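Local atomic coordinates of aminoacyl-tRNA synthetase-interacting multifunctional protein p43 (Plasmodium vivax, PDB entry 6IPA), a protein that probably binds tRNA through its C-terminal EMAP II-like domain and associates with aminoacyl-tRNA synthetases in the malaria parasite. Residues L46-I58 with Y66-R78. Sequence-based numbering, arbitrary orientation.
Sequences LNIIVGYVEEVEI and YCLKINVGEEKSR
Glu54 and Glu55 both sit across from Lys69, a classic beta bulge that slips the register of strands 48-58 and 66-71 by one residue. Lys69 O accepts from both amides: Glu54 N at 2.7 Å, nearly along the C=O axis, and Glu55 N only weakly at 3.5 Å. Lys69 N returns a bond to Glu55 O. At the bulge the Glu55 and Lys69 side chains run side by side, Glu55 OE2 3.6 Å from Lys69 CD, while the ammonium group salt-bridges Asp79. These strands form the first hairpin of the tRNA-binding domain, an OB fold, and its bent first strand also pairs with 97-101. Before the bulge, Tyr52 N bonds to Asn71 O and Asn71 N to Tyr52 O, each at 2.8 Å. The Asn71 amide reaches forward, CG opposite the backbone N (chi1 168°), and OD1 accepts from Gly73 N, an Asx turn at the end of strand 66-71. On the face opposite Tyr52 and Asn71, Val53 CG2 meets Ile70 CD1 at 4.1 Å. Further along, Val56 CG1 rests over one face of the Tyr66 ring, a CH-pi contact 3.9 Å from the centroid; Glu57 O lies at the ring edge and Tyr66 OH bonds to Lys88 O.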
loop_
_atom_site.group_PDB
_atom_site.type_symbol
_atom_site.label_atom_id
_atom_site.label_comp_id
_atom_site.label_asym_id
_atom_site.label_seq_id
_atom_site.Cartn_x
_atom_site.Cartn_y
_atom_site.Cartn_z
ATOM N N LEU A 46 -2.147 10.235 -5.554
ATOM C CA LEU A 46 -2.037 9.220 -4.528
ATOM C C LEU A 46 -1.078 9.648 -3.454
ATOM O O LEU A 46 0.021 10.050 -3.744
ATOM C CB LEU A 46 -1.525 7.873 -5.110
ATOM C CG LEU A 46 -2.261 7.321 -6.316
ATOM C CD1 LEU A 46 -1.742 5.948 -6.659
ATOM C CD2 LEU A 46 -3.747 7.298 -6.066
ATOM N N ASN A 47 -1.492 9.438 -2.204
ATOM C CA ASN A 47 -0.604 9.551 -1.005
ATOM C C ASN A 47 -0.229 8.228 -0.505
ATOM O O ASN A 47 -0.940 7.711 0.309
ATOM C CB ASN A 47 -1.354 10.193 0.143
ATOM C CG ASN A 47 -0.468 10.564 1.265
ATOM O OD1 ASN A 47 0.722 10.822 1.088
ATOM N ND2 ASN A 47 -1.045 10.653 2.438
ATOM N N ILE A 48 0.882 7.676 -0.990
ATOM C CA ILE A 48 1.404 6.378 -0.609
ATOM C C ILE A 48 2.486 6.534 0.462
ATOM O O ILE A 48 3.527 7.129 0.220
ATOM C CB ILE A 48 2.007 5.674 -1.845
ATOM C CG1 ILE A 48 0.892 5.259 -2.817
ATOM C CG2 ILE A 48 2.770 4.423 -1.428
ATOM C CD1 ILE A 48 1.384 4.905 -4.209
ATOM N N ILE A 49 2.268 5.992 1.645
ATOM C CA ILE A 49 3.178 6.234 2.761
ATOM C C ILE A 49 3.593 4.928 3.465
ATOM O O ILE A 49 2.873 3.937 3.423
ATOM C CB ILE A 49 2.547 7.208 3.743
ATOM C CG1 ILE A 49 1.234 6.677 4.233
ATOM C CG2 ILE A 49 2.293 8.568 3.072
ATOM C CD1 ILE A 49 0.611 7.543 5.303
ATOM N N VAL A 50 4.754 4.948 4.108
ATOM C CA VAL A 50 5.260 3.801 4.801
ATOM C C VAL A 50 4.668 3.736 6.185
ATOM O O VAL A 50 4.638 4.735 6.910
ATOM C CB VAL A 50 6.771 3.789 4.927
ATOM C CG1 VAL A 50 7.422 4.113 3.594
ATOM C CG2 VAL A 50 7.221 4.793 5.935
ATOM N N GLY A 51 4.176 2.551 6.515
ATOM C CA GLY A 51 3.781 2.246 7.876
ATOM C C GLY A 51 4.452 0.994 8.433
ATOM O O GLY A 51 4.973 0.158 7.704
ATOM N N TYR A 52 4.437 0.892 9.745
ATOM C CA TYR A 52 4.921 -0.286 10.492
ATOM C C TYR A 52 3.712 -1.045 10.956
ATOM O O TYR A 52 2.873 -0.483 11.671
ATOM C CB TYR A 52 5.647 0.169 11.739
ATOM C CG TYR A 52 6.309 -0.927 12.526
ATOM C CD1 TYR A 52 7.206 -1.794 11.920
ATOM C CD2 TYR A 52 6.075 -1.075 13.895
ATOM C CE1 TYR A 52 7.834 -2.797 12.644
ATOM C CE2 TYR A 52 6.720 -2.046 14.630
ATOM C CZ TYR A 52 7.595 -2.913 13.993
ATOM O OH TYR A 52 8.220 -3.929 14.665
ATOM N N VAL A 53 3.621 -2.317 10.548
ATOM C CA VAL A 53 2.522 -3.181 10.981
ATOM C C VAL A 53 2.706 -3.571 12.466
ATOM O O VAL A 53 3.542 -4.413 12.799
ATOM C CB VAL A 53 2.468 -4.461 10.116
ATOM C CG1 VAL A 53 1.355 -5.353 10.589
ATOM C CG2 VAL A 53 2.298 -4.114 8.622
ATOM N N GLU A 54 1.951 -2.947 13.359
ATOM C CA GLU A 54 2.007 -3.305 14.777
ATOM C C GLU A 54 1.398 -4.664 15.141
ATOM O O GLU A 54 1.970 -5.376 15.948
ATOM C CB GLU A 54 1.309 -2.230 15.570
ATOM C CG GLU A 54 2.133 -0.964 15.606
ATOM C CD GLU A 54 1.544 0.055 16.523
ATOM O OE1 GLU A 54 0.386 -0.150 16.947
ATOM O OE2 GLU A 54 2.235 1.067 16.781
ATOM N N GLU A 55 0.240 -4.995 14.564
ATOM C CA GLU A 55 -0.564 -6.181 14.936
ATOM C C GLU A 55 -1.270 -6.807 13.740
ATOM O O GLU A 55 -1.827 -6.089 12.905
ATOM C CB GLU A 55 -1.663 -5.846 15.939
ATOM C CG GLU A 55 -1.252 -5.840 17.397
ATOM C CD GLU A 55 -2.429 -5.595 18.344
ATOM O OE1 GLU A 55 -3.402 -6.414 18.383
ATOM O OE2 GLU A 55 -2.389 -4.560 19.045
ATOM N N VAL A 56 -1.259 -8.145 13.687
ATOM C CA VAL A 56 -2.101 -8.919 12.795
ATOM C C VAL A 56 -3.130 -9.664 13.621
ATOM O O VAL A 56 -2.786 -10.350 14.572
ATOM C CB VAL A 56 -1.290 -9.958 12.027
ATOM C CG1 VAL A 56 -2.128 -10.578 10.919
ATOM C CG2 VAL A 56 -0.063 -9.306 11.459
ATOM N N GLU A 57 -4.390 -9.542 13.235
ATOM C CA GLU A 57 -5.507 -10.223 13.872
ATOM C C GLU A 57 -6.362 -10.757 12.726
ATOM O O GLU A 57 -6.243 -10.245 11.614
ATOM C CB GLU A 57 -6.257 -9.243 14.787
ATOM C CG GLU A 57 -7.728 -9.549 14.996
ATOM C CD GLU A 57 -8.263 -9.098 16.342
ATOM O OE1 GLU A 57 -7.554 -8.322 17.040
ATOM O OE2 GLU A 57 -9.392 -9.563 16.700
ATOM N N ILE A 58 -7.141 -11.824 12.956
ATOM C CA ILE A 58 -8.061 -12.381 11.935
ATOM C C ILE A 58 -9.401 -11.720 12.159
ATOM O O ILE A 58 -9.671 -11.216 13.243
ATOM C CB ILE A 58 -8.136 -13.940 11.957
ATOM C CG1 ILE A 58 -6.895 -14.524 11.290
ATOM C CG2 ILE A 58 -9.348 -14.505 11.203
ATOM C CD1 ILE A 58 -6.574 -15.947 11.701
ATOM N N TYR A 66 -7.339 -10.380 7.104
ATOM C CA TYR A 66 -6.674 -10.020 8.361
ATOM C C TYR A 66 -7.100 -8.593 8.718
ATOM O O TYR A 66 -7.387 -7.804 7.835
ATOM C CB TYR A 66 -5.152 -10.071 8.224
ATOM C CG TYR A 66 -4.528 -11.456 8.226
ATOM C CD1 TYR A 66 -4.706 -12.341 9.303
ATOM C CD2 TYR A 66 -3.719 -11.855 7.169
ATOM C CE1 TYR A 66 -4.105 -13.590 9.298
ATOM C CE2 TYR A 66 -3.113 -13.091 7.149
ATOM C CZ TYR A 66 -3.307 -13.968 8.209
ATOM O OH TYR A 66 -2.682 -15.207 8.131
ATOM N N CYS A 67 -7.158 -8.296 10.012
ATOM C CA CYS A 67 -7.330 -6.941 10.554
ATOM C C CYS A 67 -5.988 -6.421 11.051
ATOM O O CYS A 67 -5.516 -6.888 12.101
ATOM C CB CYS A 67 -8.297 -6.962 11.739
ATOM S SG CYS A 67 -10.053 -6.970 11.301
ATOM N N LEU A 68 -5.399 -5.444 10.337
ATOM C CA LEU A 68 -4.062 -4.915 10.670
ATOM C C LEU A 68 -4.094 -3.627 11.405
ATOM O O LEU A 68 -4.964 -2.816 11.187
ATOM C CB LEU A 68 -3.206 -4.675 9.431
ATOM C CG LEU A 68 -2.688 -5.943 8.778
ATOM C CD1 LEU A 68 -3.834 -6.864 8.333
ATOM C CD2 LEU A 68 -1.749 -5.549 7.634
ATOM N N LYS A 69 -3.098 -3.431 12.260
ATOM C CA LYS A 69 -2.908 -2.169 12.957
ATOM C C LYS A 69 -1.580 -1.621 12.461
ATOM O O LYS A 69 -0.548 -2.271 12.586
ATOM C CB LYS A 69 -2.940 -2.350 14.485
ATOM C CG LYS A 69 -4.328 -2.692 15.003
ATOM C CD LYS A 69 -4.345 -2.809 16.523
ATOM C CE LYS A 69 -5.680 -3.328 17.054
ATOM N NZ LYS A 69 -6.720 -2.270 16.907
ATOM N N ILE A 70 -1.610 -0.447 11.847
ATOM C CA ILE A 70 -0.439 0.011 11.146
ATOM C C ILE A 70 -0.132 1.457 11.504
ATOM O O ILE A 70 -0.982 2.314 11.417
ATOM C CB ILE A 70 -0.591 -0.171 9.633
ATOM C CG1 ILE A 70 -1.207 -1.545 9.281
ATOM C CG2 ILE A 70 0.777 -0.070 9.011
ATOM C CD1 ILE A 70 -1.059 -1.907 7.811
ATOM N N ASN A 71 1.062 1.691 12.009
ATOM C CA ASN A 71 1.518 3.020 12.414
ATOM C C ASN A 71 2.025 3.700 11.160
ATOM O O ASN A 71 3.007 3.220 10.538
ATOM C CB ASN A 71 2.661 2.867 13.408
ATOM C CG ASN A 71 3.372 4.145 13.663
ATOM O OD1 ASN A 71 3.045 5.209 13.085
ATOM N ND2 ASN A 71 4.384 4.071 14.499
ATOM N N VAL A 72 1.344 4.772 10.757
ATOM C CA VAL A 72 1.716 5.480 9.535
ATOM C C VAL A 72 2.112 6.928 9.886
ATOM O O VAL A 72 2.056 7.814 9.055
ATOM C CB VAL A 72 0.607 5.482 8.485
ATOM C CG1 VAL A 72 0.480 4.159 7.791
ATOM C CG2 VAL A 72 -0.702 5.822 9.117
ATOM N N GLY A 73 2.528 7.156 11.123
ATOM C CA GLY A 73 3.128 8.404 11.517
ATOM C C GLY A 73 2.131 9.282 12.169
ATOM O O GLY A 73 2.479 10.365 12.566
ATOM N N GLU A 74 0.893 8.810 12.305
ATOM C CA GLU A 74 -0.182 9.606 12.893
ATOM C C GLU A 74 -0.231 9.436 14.385
ATOM O O GLU A 74 0.573 8.730 14.959
ATOM C CB GLU A 74 -1.529 9.275 12.232
ATOM C CG GLU A 74 -1.541 9.546 10.724
ATOM C CD GLU A 74 -2.872 9.200 10.055
ATOM O OE1 GLU A 74 -3.675 8.438 10.666
ATOM O OE2 GLU A 74 -3.109 9.686 8.903
ATOM N N GLU A 75 -1.119 10.179 15.032
ATOM C CA GLU A 75 -1.202 10.164 16.495
ATOM C C GLU A 75 -1.608 8.785 16.981
ATOM O O GLU A 75 -1.128 8.338 17.998
ATOM C CB GLU A 75 -2.201 11.227 17.033
ATOM C CG GLU A 75 -3.692 10.835 16.989
ATOM C CD GLU A 75 -4.606 11.806 17.734
ATOM O OE1 GLU A 75 -4.235 12.256 18.850
ATOM O OE2 GLU A 75 -5.715 12.089 17.217
ATOM N N LYS A 76 -2.520 8.144 16.255
ATOM C CA LYS A 76 -2.989 6.783 16.550
ATOM C C LYS A 76 -2.696 5.916 15.349
ATOM O O LYS A 76 -2.769 6.362 14.205
ATOM C CB LYS A 76 -4.501 6.761 16.804
ATOM C CG LYS A 76 -4.906 7.126 18.228
ATOM C CD LYS A 76 -6.306 7.745 18.288
ATOM C CE LYS A 76 -6.712 8.057 19.732
ATOM N NZ LYS A 76 -7.797 9.077 19.861
ATOM N N SER A 77 -2.371 4.666 15.608
ATOM C CA SER A 77 -2.073 3.741 14.538
ATOM C C SER A 77 -3.401 3.395 13.847
ATOM O O SER A 77 -4.443 3.374 14.483
ATOM C CB SER A 77 -1.368 2.522 15.113
ATOM O OG SER A 77 -1.080 1.575 14.103
ATOM N N ARG A 78 -3.381 3.171 12.546
ATOM C CA ARG A 78 -4.638 2.958 11.832
ATOM C C ARG A 78 -5.020 1.504 11.838
ATOM O O ARG A 78 -4.187 0.652 12.037
ATOM C CB ARG A 78 -4.539 3.384 10.363
ATOM C CG ARG A 78 -4.633 4.864 10.066
ATOM C CD ARG A 78 -4.789 5.097 8.546
ATOM N NE ARG A 78 -4.526 6.489 8.183
ATOM C CZ ARG A 78 -4.666 7.026 6.962
ATOM N NH1 ARG A 78 -5.091 6.330 5.922
ATOM N NH2 ARG A 78 -4.359 8.304 6.791
#